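Local coordinates for acyl-coenzyme A oxidase acox-1.1 (Caenorhabditis elegans, PDB 5K3H), which catalyses the FAD-dependent desaturation of acyl-CoA thioesters to (2E)-enoyl-CoA, with O2 reduced to H2O2, the first step of peroxisomal beta-oxidation, at residues A18-A23 and N610-L615; V118-A123 and Y199-A204; D130-K135 and N264-H269. All coordinates share one frame; numbering follows the deposited sequence.

Contact 1. Residues A18-A23 and N610-L615; sequences AERLTA and NAVSLL
The guanidinium of Arg20 and the amide of Asn610 are the flat groups that touch across this contact. Val612 CG1 approaches the guanidinium obliquely and lies 3.9 Å from Arg20 NE. Near the other end, the amide oxygen OD1 of Asn610 sits 3.4 Å from Ala23 CA, while its ND2 is taken by Thr24 OG1. The segments pair the last turn of helix 14-21 and the residues after it with the closing turns of helix 590-616, and so bring the N-terminal end of the chain onto the C-terminal acyl-CoA oxidase region. Val612 sends its two methyls to different side chains, CG1 meeting Arg20 CG at 3.7 Å and CG2 meeting Glu19 CB at 3.8 Å. The arginine, extended from CG to NE, passes the valine at about a right angle, so its aliphatic part does the packing while NE forms a salt bridge with Asp616 and NH1 a hydrogen bond to Arg632 O. Glu19 also uses its aliphatic base here, and its carboxylate forms salt bridges with Lys333 and Arg608. A small residue suits position 23, because Ala23 CB comes within 3.2 Å of Ser613 OG. That hydroxyl donates to a water, though at 2.5 Å from Ser613 OG the separation is so short that its exact value is doubtful; the water donates to Glu19 O at 2.8 Å, and Asn5 also bonds to the serine oxygen. No direct hydrogen bond joins the two segments: the direct contacts are largely of methyl and methylene groups, with Asn610 OD1 and Ser613 OG against Ala23, a water bridges the buried serine to the helix carbonyl, and the charged ends of Glu19 and Arg20 find partners beyond the interface, which probably offsets the cost of burying them.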
ATOM      1  N   ALA B  18      18.467   1.289 -25.521  1.00 18.66           N
ATOM      2  CA  ALA B  18      18.449   2.694 -25.925  1.00 18.36           C
ATOM      3  C   ALA B  18      18.453   3.628 -24.716  1.00 18.67           C
ATOM      4  O   ALA B  18      19.100   4.685 -24.740  1.00 18.56           O
ATOM      5  CB  ALA B  18      17.227   2.984 -26.795  1.00 17.99           C
ATOM      6  N   GLU B  19      17.752   3.254 -23.644  1.00 17.60           N
ATOM      7  CA  GLU B  19      17.750   4.080 -22.442  1.00 18.03           C
ATOM      8  C   GLU B  19      19.069   4.000 -21.683  1.00 18.08           C
ATOM      9  O   GLU B  19      19.359   4.877 -20.861  1.00 17.46           O
ATOM     10  CB  GLU B  19      16.601   3.683 -21.520  1.00 18.43           C
ATOM     11  CG  GLU B  19      15.210   3.904 -22.108  1.00 18.71           C
ATOM     12  CD  GLU B  19      14.981   5.353 -22.488  1.00 19.28           C
ATOM     13  OE1 GLU B  19      15.499   6.259 -21.765  1.00 18.72           O
ATOM     14  OE2 GLU B  19      14.295   5.587 -23.523  1.00 19.52           O
ATOM     15  N   ARG B  20      19.854   2.952 -21.910  1.00 17.07           N
ATOM     16  CA  ARG B  20      21.137   2.810 -21.245  1.00 17.91           C
ATOM     17  C   ARG B  20      22.251   3.535 -21.982  1.00 18.68           C
ATOM     18  O   ARG B  20      23.178   4.054 -21.337  1.00 18.55           O
ATOM     19  CB  ARG B  20      21.466   1.321 -21.080  1.00 17.88           C
ATOM     20  CG  ARG B  20      20.525   0.621 -20.073  1.00 18.05           C
ATOM     21  CD  ARG B  20      20.754  -0.897 -19.966  1.00 17.98           C
ATOM     22  NE  ARG B  20      20.225  -1.458 -18.716  1.00 17.89           N
ATOM     23  CZ  ARG B  20      19.728  -2.688 -18.591  1.00 18.07           C
ATOM     24  NH1 ARG B  20      19.667  -3.521 -19.622  1.00 17.60           N
ATOM     25  NH2 ARG B  20      19.305  -3.104 -17.420  1.00 18.63           N
ATOM     26  N   LEU B  21      22.148   3.625 -23.315  1.00 17.99           N
ATOM     27  CA  LEU B  21      23.190   4.259 -24.120  1.00 18.60           C
ATOM     28  C   LEU B  21      23.322   5.749 -23.858  1.00 18.73           C
ATOM     29  O   LEU B  21      24.380   6.314 -24.144  1.00 19.57           O
ATOM     30  CB  LEU B  21      22.928   4.012 -25.609  1.00 19.12           C
ATOM     31  CG  LEU B  21      23.185   2.565 -26.050  1.00 19.39           C
ATOM     32  CD1 LEU B  21      22.725   2.361 -27.479  1.00 19.63           C
ATOM     33  CD2 LEU B  21      24.644   2.207 -25.878  1.00 18.84           C
ATOM     34  N   THR B  22      22.296   6.394 -23.292  1.00 19.53           N
ATOM     35  CA  THR B  22      22.334   7.818 -22.989  1.00 18.47           C
ATOM     36  C   THR B  22      23.017   8.126 -21.649  1.00 19.13           C
ATOM     37  O   THR B  22      23.103   9.302 -21.260  1.00 20.20           O
ATOM     38  CB  THR B  22      20.903   8.397 -23.042  1.00 18.08           C
ATOM     39  OG1 THR B  22      20.018   7.666 -22.176  1.00 17.30           O
ATOM     40  CG2 THR B  22      20.336   8.367 -24.474  1.00 17.28           C
ATOM     41  N   ALA B  23      23.558   7.124 -20.953  1.00 19.55           N
ATOM     42  CA  ALA B  23      24.278   7.400 -19.707  1.00 19.62           C
ATOM     43  C   ALA B  23      25.436   8.362 -19.944  1.00 20.63           C
ATOM     44  O   ALA B  23      26.184   8.235 -20.916  1.00 22.58           O
ATOM     45  CB  ALA B  23      24.800   6.106 -19.077  1.00 19.36           C
ATOM     46  N   ASN B 610      19.516   9.492 -17.858  1.00 16.66           N
ATOM     47  CA  ASN B 610      20.325   8.835 -16.855  1.00 16.29           C
ATOM     48  C   ASN B 610      19.496   7.968 -15.930  1.00 15.65           C
ATOM     49  O   ASN B 610      20.064   7.333 -15.030  1.00 15.81           O
ATOM     50  CB  ASN B 610      21.094   9.871 -16.025  1.00 16.47           C
ATOM     51  CG  ASN B 610      22.417  10.239 -16.643  1.00 16.93           C
ATOM     52  OD1 ASN B 610      23.078   9.399 -17.286  1.00 17.39           O
ATOM     53  ND2 ASN B 610      22.821  11.490 -16.466  1.00 17.39           N
ATOM     54  N   ALA B 611      18.170   7.955 -16.103  1.00 15.50           N
ATOM     55  CA  ALA B 611      17.301   7.349 -15.089  1.00 15.18           C
ATOM     56  C   ALA B 611      17.545   5.842 -14.969  1.00 15.18           C
ATOM     57  O   ALA B 611      17.695   5.321 -13.857  1.00 15.27           O
ATOM     58  CB  ALA B 611      15.830   7.657 -15.379  1.00 15.11           C
ATOM     59  N   VAL B 612      17.539   5.117 -16.098  1.00 15.23           N
ATOM     60  CA  VAL B 612      17.807   3.677 -16.058  1.00 15.12           C
ATOM     61  C   VAL B 612      19.223   3.405 -15.541  1.00 14.88           C
ATOM     62  O   VAL B 612      19.443   2.467 -14.763  1.00 14.66           O
ATOM     63  CB  VAL B 612      17.559   3.034 -17.444  1.00 15.27           C
ATOM     64  CG1 VAL B 612      18.072   1.603 -17.481  1.00 15.35           C
ATOM     65  CG2 VAL B 612      16.059   3.040 -17.778  1.00 15.36           C
ATOM     66  N   SER B 613      20.199   4.242 -15.919  1.00 14.61           N
ATOM     67  CA  SER B 613      21.570   4.001 -15.476  1.00 14.53           C
ATOM     68  C   SER B 613      21.726   4.267 -13.984  1.00 14.38           C
ATOM     69  O   SER B 613      22.435   3.529 -13.287  1.00 14.21           O
ATOM     70  CB  SER B 613      22.539   4.839 -16.296  1.00 14.62           C
ATOM     71  OG  SER B 613      22.453   4.476 -17.674  1.00 14.74           O
ATOM     72  N   LEU B 614      21.029   5.279 -13.463  1.00 14.61           N
ATOM     73  CA  LEU B 614      21.047   5.548 -12.025  1.00 14.78           C
ATOM     74  C   LEU B 614      20.538   4.368 -11.214  1.00 14.88           C
ATOM     75  O   LEU B 614      21.008   4.139 -10.092  1.00 14.75           O
ATOM     76  CB  LEU B 614      20.197   6.784 -11.695  1.00 14.69           C
ATOM     77  CG  LEU B 614      20.794   8.139 -12.076  1.00 14.58           C
ATOM     78  CD1 LEU B 614      19.720   9.180 -12.070  1.00 14.57           C
ATOM     79  CD2 LEU B 614      21.955   8.518 -11.120  1.00 14.50           C
ATOM     80  N   LEU B 615      19.599   3.603 -11.761  1.00 14.89           N
ATOM     81  CA  LEU B 615      19.101   2.432 -11.064  1.00 15.15           C
ATOM     82  C   LEU B 615      19.953   1.199 -11.339  1.00 15.35           C
ATOM     83  O   LEU B 615      20.138   0.383 -10.434  1.00 15.10           O
ATOM     84  CB  LEU B 615      17.650   2.180 -11.461  1.00 15.31           C
ATOM     85  CG  LEU B 615      16.706   3.298 -11.007  1.00 15.41           C
ATOM     86  CD1 LEU B 615      15.421   3.224 -11.815  1.00 15.55           C
ATOM     87  CD2 LEU B 615      16.430   3.224  -9.493  1.00 15.40           C
TER
HETATM   88  O   HOH W   1      20.554   5.826 -18.512  1.00 14.98           O

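Contact 2. Residues V118-A123 and Y199-A204; sequences VMFIPA and YAVVVA
This contact joins the two N-terminal parts of the acyl-CoA oxidase fold, a helix of the alpha-helical region and a strand of the beta domain that follows it. Helix 114-127 lies across strand 199-208 in a mixed sheet, their local axes 8.7 Å apart and inclined at 75°. At this steep crossing only a few residues can meet, and Phe120 does most of the work. Its CG stands anti to the backbone N (chi1 -175°), which carries the ring out from the helix and over the start of the strand. There CE1 touches Val201 CG2 at 3.8 Å, and the ring tip, CZ, reaches Tyr199 CB at 4.1 Å. Tyr199 thus offers only the base of its side chain; its ring leads away, and its hydroxyl bonds to Glu225. The intervening Ala200 points its methyl away from the helix and leaves its carbonyl carbon 4.3 Å from Phe120 CE1. A large flat ring suits this place because it reaches along the strand from Tyr199 to Val201, and the branched valine suits an extended backbone and turns CG2 to the phenyl ring and Ala123. Phe120 also packs on Ala140 of helix 130-141, and its ring meets that of His116. The backbone of Val201 is bonded to Thr148 and Ala150 of the parallel strand 147-150, which also carries Tyr149; this tyrosine contributes to an FAD site shared between the subunits and packs against both Val201 and Ala123. One helical turn beyond Phe120, Ala123 rests its CB 4.3 Å from the same Val201 methyl, CG2.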
ATOM      1  N   VAL B 118      20.130 -10.320  13.584  1.00 27.43           N
ATOM      2  CA  VAL B 118      19.703  -8.925  13.678  1.00 28.77           C
ATOM      3  C   VAL B 118      19.588  -8.484  15.134  1.00 31.22           C
ATOM      4  O   VAL B 118      20.000  -7.377  15.492  1.00 30.71           O
ATOM      5  CB  VAL B 118      18.369  -8.721  12.921  1.00 29.00           C
ATOM      6  CG1 VAL B 118      17.823  -7.353  13.186  1.00 28.41           C
ATOM      7  CG2 VAL B 118      18.549  -8.902  11.424  1.00 28.21           C
ATOM      8  N   MET B 119      19.045  -9.336  15.996  1.00 31.13           N
ATOM      9  CA  MET B 119      18.784  -8.951  17.377  1.00 31.36           C
ATOM     10  C   MET B 119      19.449  -9.861  18.394  1.00 29.27           C
ATOM     11  O   MET B 119      19.979  -9.369  19.388  1.00 27.47           O
ATOM     12  CB  MET B 119      17.265  -8.946  17.660  1.00 34.91           C
ATOM     13  CG  MET B 119      16.467  -7.815  17.015  1.00 37.13           C
ATOM     14  SD  MET B 119      17.029  -6.160  17.446  1.00 47.09           S
ATOM     15  CE  MET B 119      17.196  -6.277  19.219  1.00 48.70           C
ATOM     16  N   PHE B 120      19.416 -11.177  18.194  1.00 31.55           N
ATOM     17  CA  PHE B 120      19.899 -12.092  19.226  1.00 31.19           C
ATOM     18  C   PHE B 120      21.366 -11.835  19.540  1.00 31.79           C
ATOM     19  O   PHE B 120      21.730 -11.486  20.675  1.00 32.43           O
ATOM     20  CB  PHE B 120      19.693 -13.536  18.758  1.00 30.52           C
ATOM     21  CG  PHE B 120      20.032 -14.579  19.778  1.00 29.52           C
ATOM     22  CD1 PHE B 120      19.421 -14.582  21.019  1.00 29.32           C
ATOM     23  CD2 PHE B 120      20.899 -15.617  19.463  1.00 28.85           C
ATOM     24  CE1 PHE B 120      19.708 -15.583  21.955  1.00 29.60           C
ATOM     25  CE2 PHE B 120      21.184 -16.623  20.377  1.00 29.73           C
ATOM     26  CZ  PHE B 120      20.589 -16.607  21.626  1.00 29.75           C
ATOM     27  N   ILE B 121      22.227 -11.965  18.528  1.00 34.69           N
ATOM     28  CA  ILE B 121      23.659 -11.763  18.740  1.00 31.99           C
ATOM     29  C   ILE B 121      23.942 -10.324  19.162  1.00 31.79           C
ATOM     30  O   ILE B 121      24.709 -10.122  20.128  1.00 30.63           O
ATOM     31  CB  ILE B 121      24.449 -12.224  17.515  1.00 32.20           C
ATOM     32  CG1 ILE B 121      24.552 -13.745  17.522  1.00 32.34           C
ATOM     33  CG2 ILE B 121      25.809 -11.573  17.454  1.00 32.62           C
ATOM     34  CD1 ILE B 121      24.866 -14.357  16.177  1.00 34.08           C
ATOM     35  N   PRO B 122      23.348  -9.289  18.541  1.00 29.93           N
ATOM     36  CA  PRO B 122      23.577  -7.928  19.074  1.00 30.47           C
ATOM     37  C   PRO B 122      23.200  -7.774  20.539  1.00 32.58           C
ATOM     38  O   PRO B 122      23.911  -7.088  21.287  1.00 34.31           O
ATOM     39  CB  PRO B 122      22.725  -7.047  18.149  1.00 29.73           C
ATOM     40  CG  PRO B 122      22.788  -7.768  16.839  1.00 29.99           C
ATOM     41  CD  PRO B 122      22.714  -9.244  17.213  1.00 29.68           C
ATOM     42  N   ALA B 123      22.113  -8.403  20.986  1.00 32.52           N
ATOM     43  CA  ALA B 123      21.757  -8.314  22.399  1.00 32.97           C
ATOM     44  C   ALA B 123      22.817  -8.982  23.282  1.00 34.67           C
ATOM     45  O   ALA B 123      23.158  -8.470  24.354  1.00 35.05           O
ATOM     46  CB  ALA B 123      20.369  -8.913  22.616  1.00 33.08           C
ATOM     47  N   TYR B 199      16.380 -20.776  21.719  1.00 26.62           N
ATOM     48  CA  TYR B 199      16.710 -19.828  22.775  1.00 28.38           C
ATOM     49  C   TYR B 199      16.090 -18.474  22.449  1.00 26.95           C
ATOM     50  O   TYR B 199      15.728 -18.199  21.301  1.00 26.38           O
ATOM     51  CB  TYR B 199      18.236 -19.702  22.949  1.00 29.76           C
ATOM     52  CG  TYR B 199      18.850 -20.883  23.678  1.00 33.42           C
ATOM     53  CD1 TYR B 199      18.963 -22.137  23.054  1.00 33.60           C
ATOM     54  CD2 TYR B 199      19.362 -20.741  24.966  1.00 35.04           C
ATOM     55  CE1 TYR B 199      19.514 -23.227  23.712  1.00 34.21           C
ATOM     56  CE2 TYR B 199      19.919 -21.817  25.627  1.00 36.43           C
ATOM     57  CZ  TYR B 199      19.998 -23.061  24.995  1.00 36.38           C
ATOM     58  OH  TYR B 199      20.567 -24.135  25.651  1.00 35.82           O
ATOM     59  N   ALA B 200      15.944 -17.634  23.474  1.00 26.82           N
ATOM     60  CA  ALA B 200      15.607 -16.231  23.244  1.00 27.75           C
ATOM     61  C   ALA B 200      16.181 -15.364  24.352  1.00 27.69           C
ATOM     62  O   ALA B 200      16.272 -15.784  25.503  1.00 28.07           O
ATOM     63  CB  ALA B 200      14.091 -16.016  23.165  1.00 26.55           C
ATOM     64  N   VAL B 201      16.559 -14.142  24.008  1.00 26.61           N
ATOM     65  CA  VAL B 201      16.761 -13.121  25.027  1.00 26.85           C
ATOM     66  C   VAL B 201      15.393 -12.486  25.275  1.00 25.50           C
ATOM     67  O   VAL B 201      14.784 -11.922  24.361  1.00 26.29           O
ATOM     68  CB  VAL B 201      17.803 -12.077  24.591  1.00 27.65           C
ATOM     69  CG1 VAL B 201      17.912 -10.964  25.634  1.00 28.49           C
ATOM     70  CG2 VAL B 201      19.177 -12.723  24.322  1.00 27.14           C
ATOM     71  N   VAL B 202      14.909 -12.565  26.507  1.00 26.05           N
ATOM     72  CA  VAL B 202      13.535 -12.208  26.842  1.00 25.42           C
ATOM     73  C   VAL B 202      13.558 -10.988  27.751  1.00 24.85           C
ATOM     74  O   VAL B 202      14.364 -10.917  28.690  1.00 25.90           O
ATOM     75  CB  VAL B 202      12.809 -13.386  27.508  1.00 25.51           C
ATOM     76  CG1 VAL B 202      11.418 -12.981  27.992  1.00 25.89           C
ATOM     77  CG2 VAL B 202      12.727 -14.543  26.531  1.00 25.69           C
ATOM     78  N   VAL B 203      12.695 -10.013  27.456  1.00 25.84           N
ATOM     79  CA  VAL B 203      12.569  -8.808  28.267  1.00 25.85           C
ATOM     80  C   VAL B 203      11.397  -8.987  29.222  1.00 25.71           C
ATOM     81  O   VAL B 203      10.306  -9.399  28.813  1.00 24.96           O
ATOM     82  CB  VAL B 203      12.405  -7.558  27.391  1.00 25.69           C
ATOM     83  CG1 VAL B 203      12.340  -6.330  28.259  1.00 25.38           C
ATOM     84  CG2 VAL B 203      13.571  -7.442  26.432  1.00 25.65           C
ATOM     85  N   ALA B 204      11.629  -8.683  30.498  1.00 25.87           N
ATOM     86  CA  ALA B 204      10.654  -8.901  31.554  1.00 25.35           C
ATOM     87  C   ALA B 204      10.950  -7.940  32.697  1.00 25.56           C
ATOM     88  O   ALA B 204      12.098  -7.545  32.910  1.00 24.47           O
ATOM     89  CB  ALA B 204      10.685 -10.354  32.052  1.00 24.77           C
TER

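Contact 3. Residues D130-K135 and N264-H269; sequences DEQQAK and NLLMRH
Gln132 reaches with an extended side chain to the backbone of 265-267 and uses both ends of its amide there. OE1 accepts from Met267 N at 3.0 Å; the donor lies in the carbonyl plane of the glutamine, on a lone pair, and the bond is nearly straight. NE2 donates to Leu265 O at 2.7 Å. That oxygen lies almost in the plane of the glutamine amide, yet NE2 stands 40° out of the plane of the leucine carbonyl. Ser129 N and Thr263 O bind the same amide, so four bonds fix its rotation, and glutamine suits the place because one flat group supplies both an acceptor and a donor. The first turn of helix 130-141 is in this way tied to the irregular connection between strands 258-261 and 271-272 of the beta domain. Leu266, buried on that connection, packs on Thr217. Arg268, partly exposed, with CG anti to its own N and the chain bent at chi3, returns toward the helix start. Its NH2 makes a long salt bridge with Asp130 OD2 at 3.6 Å, the two planes 59° apart, while NE bonds to Ala128 O. Gln133 crosses the arginine at about a right angle with its amide only 18° from the guanidinium plane, and its NE2 donates to Leu124 O.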
ATOM      1  N   ASP B 130      31.144 -10.724  29.800  1.00 43.99           N
ATOM      2  CA  ASP B 130      32.204 -11.409  29.081  1.00 44.65           C
ATOM      3  C   ASP B 130      32.045 -12.892  29.386  1.00 43.16           C
ATOM      4  O   ASP B 130      31.956 -13.714  28.475  1.00 43.99           O
ATOM      5  CB  ASP B 130      33.576 -10.915  29.536  1.00 45.85           C
ATOM      6  CG  ASP B 130      34.093  -9.768  28.690  1.00 48.64           C
ATOM      7  OD1 ASP B 130      34.508 -10.017  27.539  1.00 54.87           O
ATOM      8  OD2 ASP B 130      34.082  -8.618  29.176  1.00 50.50           O
ATOM      9  N   GLU B 131      31.999 -13.232  30.674  1.00 43.96           N
ATOM     10  CA  GLU B 131      31.813 -14.623  31.066  1.00 46.08           C
ATOM     11  C   GLU B 131      30.564 -15.214  30.416  1.00 46.92           C
ATOM     12  O   GLU B 131      30.542 -16.401  30.067  1.00 49.39           O
ATOM     13  CB  GLU B 131      31.754 -14.722  32.586  1.00 49.03           C
ATOM     14  CG  GLU B 131      31.646 -16.120  33.140  1.00 51.58           C
ATOM     15  CD  GLU B 131      31.754 -16.122  34.663  1.00 54.35           C
ATOM     16  OE1 GLU B 131      31.680 -15.021  35.268  1.00 55.31           O
ATOM     17  OE2 GLU B 131      31.953 -17.214  35.249  1.00 56.19           O
ATOM     18  N   GLN B 132      29.496 -14.412  30.287  1.00 41.83           N
ATOM     19  CA  GLN B 132      28.278 -14.907  29.644  1.00 42.72           C
ATOM     20  C   GLN B 132      28.449 -15.057  28.132  1.00 39.77           C
ATOM     21  O   GLN B 132      27.963 -16.032  27.543  1.00 38.51           O
ATOM     22  CB  GLN B 132      27.090 -14.001  29.989  1.00 42.68           C
ATOM     23  CG  GLN B 132      26.609 -14.189  31.426  1.00 42.27           C
ATOM     24  CD  GLN B 132      25.657 -13.102  31.901  1.00 42.09           C
ATOM     25  OE1 GLN B 132      25.791 -11.941  31.523  1.00 41.86           O
ATOM     26  NE2 GLN B 132      24.685 -13.479  32.731  1.00 42.39           N
ATOM     27  N   GLN B 133      29.139 -14.107  27.490  1.00 42.84           N
ATOM     28  CA  GLN B 133      29.401 -14.195  26.054  1.00 42.28           C
ATOM     29  C   GLN B 133      30.187 -15.448  25.700  1.00 44.06           C
ATOM     30  O   GLN B 133      29.921 -16.092  24.672  1.00 42.24           O
ATOM     31  CB  GLN B 133      30.154 -12.954  25.601  1.00 41.35           C
ATOM     32  CG  GLN B 133      29.320 -11.699  25.678  1.00 40.04           C
ATOM     33  CD  GLN B 133      30.094 -10.498  25.244  1.00 38.19           C
ATOM     34  OE1 GLN B 133      31.266 -10.605  24.922  1.00 38.59           O
ATOM     35  NE2 GLN B 133      29.456  -9.339  25.255  1.00 37.58           N
ATOM     36  N   ALA B 134      31.180 -15.795  26.531  1.00 42.08           N
ATOM     37  CA  ALA B 134      31.958 -17.010  26.313  1.00 45.60           C
ATOM     38  C   ALA B 134      31.070 -18.246  26.292  1.00 46.77           C
ATOM     39  O   ALA B 134      31.392 -19.232  25.618  1.00 51.00           O
ATOM     40  CB  ALA B 134      33.048 -17.131  27.388  1.00 45.29           C
ATOM     41  N   LYS B 135      29.942 -18.197  27.004  1.00 44.19           N
ATOM     42  CA  LYS B 135      29.037 -19.330  27.116  1.00 43.56           C
ATOM     43  C   LYS B 135      27.942 -19.341  26.047  1.00 40.77           C
ATOM     44  O   LYS B 135      27.676 -20.399  25.457  1.00 41.67           O
ATOM     45  CB  LYS B 135      28.366 -19.310  28.492  1.00 45.74           C
ATOM     46  CG  LYS B 135      27.471 -20.522  28.779  1.00 50.51           C
ATOM     47  CD  LYS B 135      26.763 -20.406  30.147  1.00 51.60           C
ATOM     48  CE  LYS B 135      27.733 -20.481  31.335  1.00 55.58           C
ATOM     49  NZ  LYS B 135      26.944 -20.471  32.618  1.00 56.51           N
ATOM     50  N   ASN B 264      21.433 -16.316  34.359  1.00 33.74           N
ATOM     51  CA  ASN B 264      20.816 -16.065  33.056  1.00 32.44           C
ATOM     52  C   ASN B 264      20.336 -14.630  32.897  1.00 31.08           C
ATOM     53  O   ASN B 264      19.976 -14.253  31.782  1.00 30.51           O
ATOM     54  CB  ASN B 264      19.644 -17.009  32.784  1.00 33.11           C
ATOM     55  CG  ASN B 264      20.087 -18.390  32.341  1.00 33.21           C
ATOM     56  OD1 ASN B 264      21.069 -18.927  32.835  1.00 32.74           O
ATOM     57  ND2 ASN B 264      19.360 -18.969  31.397  1.00 32.59           N
ATOM     58  N   LEU B 265      20.288 -13.846  33.978  1.00 31.51           N
ATOM     59  CA  LEU B 265      20.178 -12.400  33.859  1.00 31.79           C
ATOM     60  C   LEU B 265      21.430 -11.868  33.174  1.00 33.24           C
ATOM     61  O   LEU B 265      22.545 -12.126  33.636  1.00 32.35           O
ATOM     62  CB  LEU B 265      20.021 -11.758  35.242  1.00 31.41           C
ATOM     63  CG  LEU B 265      20.200 -10.229  35.338  1.00 30.21           C
ATOM     64  CD1 LEU B 265      19.019  -9.484  34.720  1.00 30.59           C
ATOM     65  CD2 LEU B 265      20.438  -9.744  36.762  1.00 29.86           C
ATOM     66  N   LEU B 266      21.255 -11.156  32.053  1.00 33.73           N
ATOM     67  CA  LEU B 266      22.390 -10.597  31.320  1.00 34.83           C
ATOM     68  C   LEU B 266      22.983  -9.449  32.135  1.00 36.48           C
ATOM     69  O   LEU B 266      22.298  -8.455  32.410  1.00 36.27           O
ATOM     70  CB  LEU B 266      21.945 -10.119  29.938  1.00 35.33           C
ATOM     71  CG  LEU B 266      21.309 -11.195  29.032  1.00 34.76           C
ATOM     72  CD1 LEU B 266      21.139 -10.709  27.603  1.00 34.86           C
ATOM     73  CD2 LEU B 266      22.102 -12.507  29.077  1.00 34.75           C
ATOM     74  N   MET B 267      24.254  -9.580  32.531  1.00 35.23           N
ATOM     75  CA  MET B 267      24.791  -8.770  33.623  1.00 37.96           C
ATOM     76  C   MET B 267      26.045  -7.983  33.243  1.00 42.19           C
ATOM     77  O   MET B 267      26.923  -7.758  34.079  1.00 45.86           O
ATOM     78  CB  MET B 267      25.082  -9.653  34.835  1.00 37.88           C
ATOM     79  CG  MET B 267      23.856 -10.014  35.637  1.00 37.20           C
ATOM     80  SD  MET B 267      24.239 -10.938  37.136  1.00 39.68           S
ATOM     81  CE  MET B 267      24.093 -12.623  36.563  1.00 37.49           C
ATOM     82  N   ARG B 268      26.141  -7.502  32.001  1.00 40.06           N
ATOM     83  CA  ARG B 268      27.279  -6.652  31.663  1.00 43.09           C
ATOM     84  C   ARG B 268      27.235  -5.348  32.449  1.00 43.15           C
ATOM     85  O   ARG B 268      28.263  -4.881  32.953  1.00 44.60           O
ATOM     86  CB  ARG B 268      27.312  -6.367  30.158  1.00 46.27           C
ATOM     87  CG  ARG B 268      28.429  -5.406  29.719  1.00 46.63           C
ATOM     88  CD  ARG B 268      28.695  -5.495  28.217  1.00 47.76           C
ATOM     89  NE  ARG B 268      29.257  -6.807  27.912  1.00 49.63           N
ATOM     90  CZ  ARG B 268      30.545  -7.041  27.672  1.00 47.96           C
ATOM     91  NH1 ARG B 268      31.422  -6.045  27.680  1.00 45.30           N
ATOM     92  NH2 ARG B 268      30.955  -8.280  27.436  1.00 49.07           N
ATOM     93  N   HIS B 269      26.047  -4.782  32.616  1.00 42.94           N
ATOM     94  CA  HIS B 269      25.881  -3.467  33.206  1.00 44.94           C
ATOM     95  C   HIS B 269      25.083  -3.465  34.498  1.00 41.58           C
ATOM     96  O   HIS B 269      25.105  -2.461  35.218  1.00 43.95           O
ATOM     97  CB  HIS B 269      25.186  -2.537  32.201  1.00 48.90           C
ATOM     98  CG  HIS B 269      25.945  -2.365  30.924  1.00 55.65           C
ATOM     99  ND1 HIS B 269      25.375  -2.579  29.685  1.00 59.78           N
ATOM    100  CD2 HIS B 269      27.225  -1.993  30.690  1.00 57.20           C
ATOM    101  CE1 HIS B 269      26.273  -2.352  28.744  1.00 58.40           C
ATOM    102  NE2 HIS B 269      27.403  -1.990  29.327  1.00 58.43           N
TER

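In the fold
Contacts 2 and 3 are neighbours, with centres 12 Å apart, and they touch where Val201 CG1 meets Leu266 CD1 at 3.8 Å. Their helices, 114-127 and 130-141, follow each other in the chain, so consecutive helices are bound to strand and loop of one beta domain. Both lie near Tyr149, which serves an FAD shared with the partner subunit: its side chain is about 4 Å from that of Ala123 and about 7 Å from that of Leu266. Contact 1 lies across the chain's centre, 44 Å from contact 2 and 53 Å from contact 3 between centres. There the side chain of Glu19 is about 8 Å from that of Gln341, which supplies the other half of such a shared FAD site.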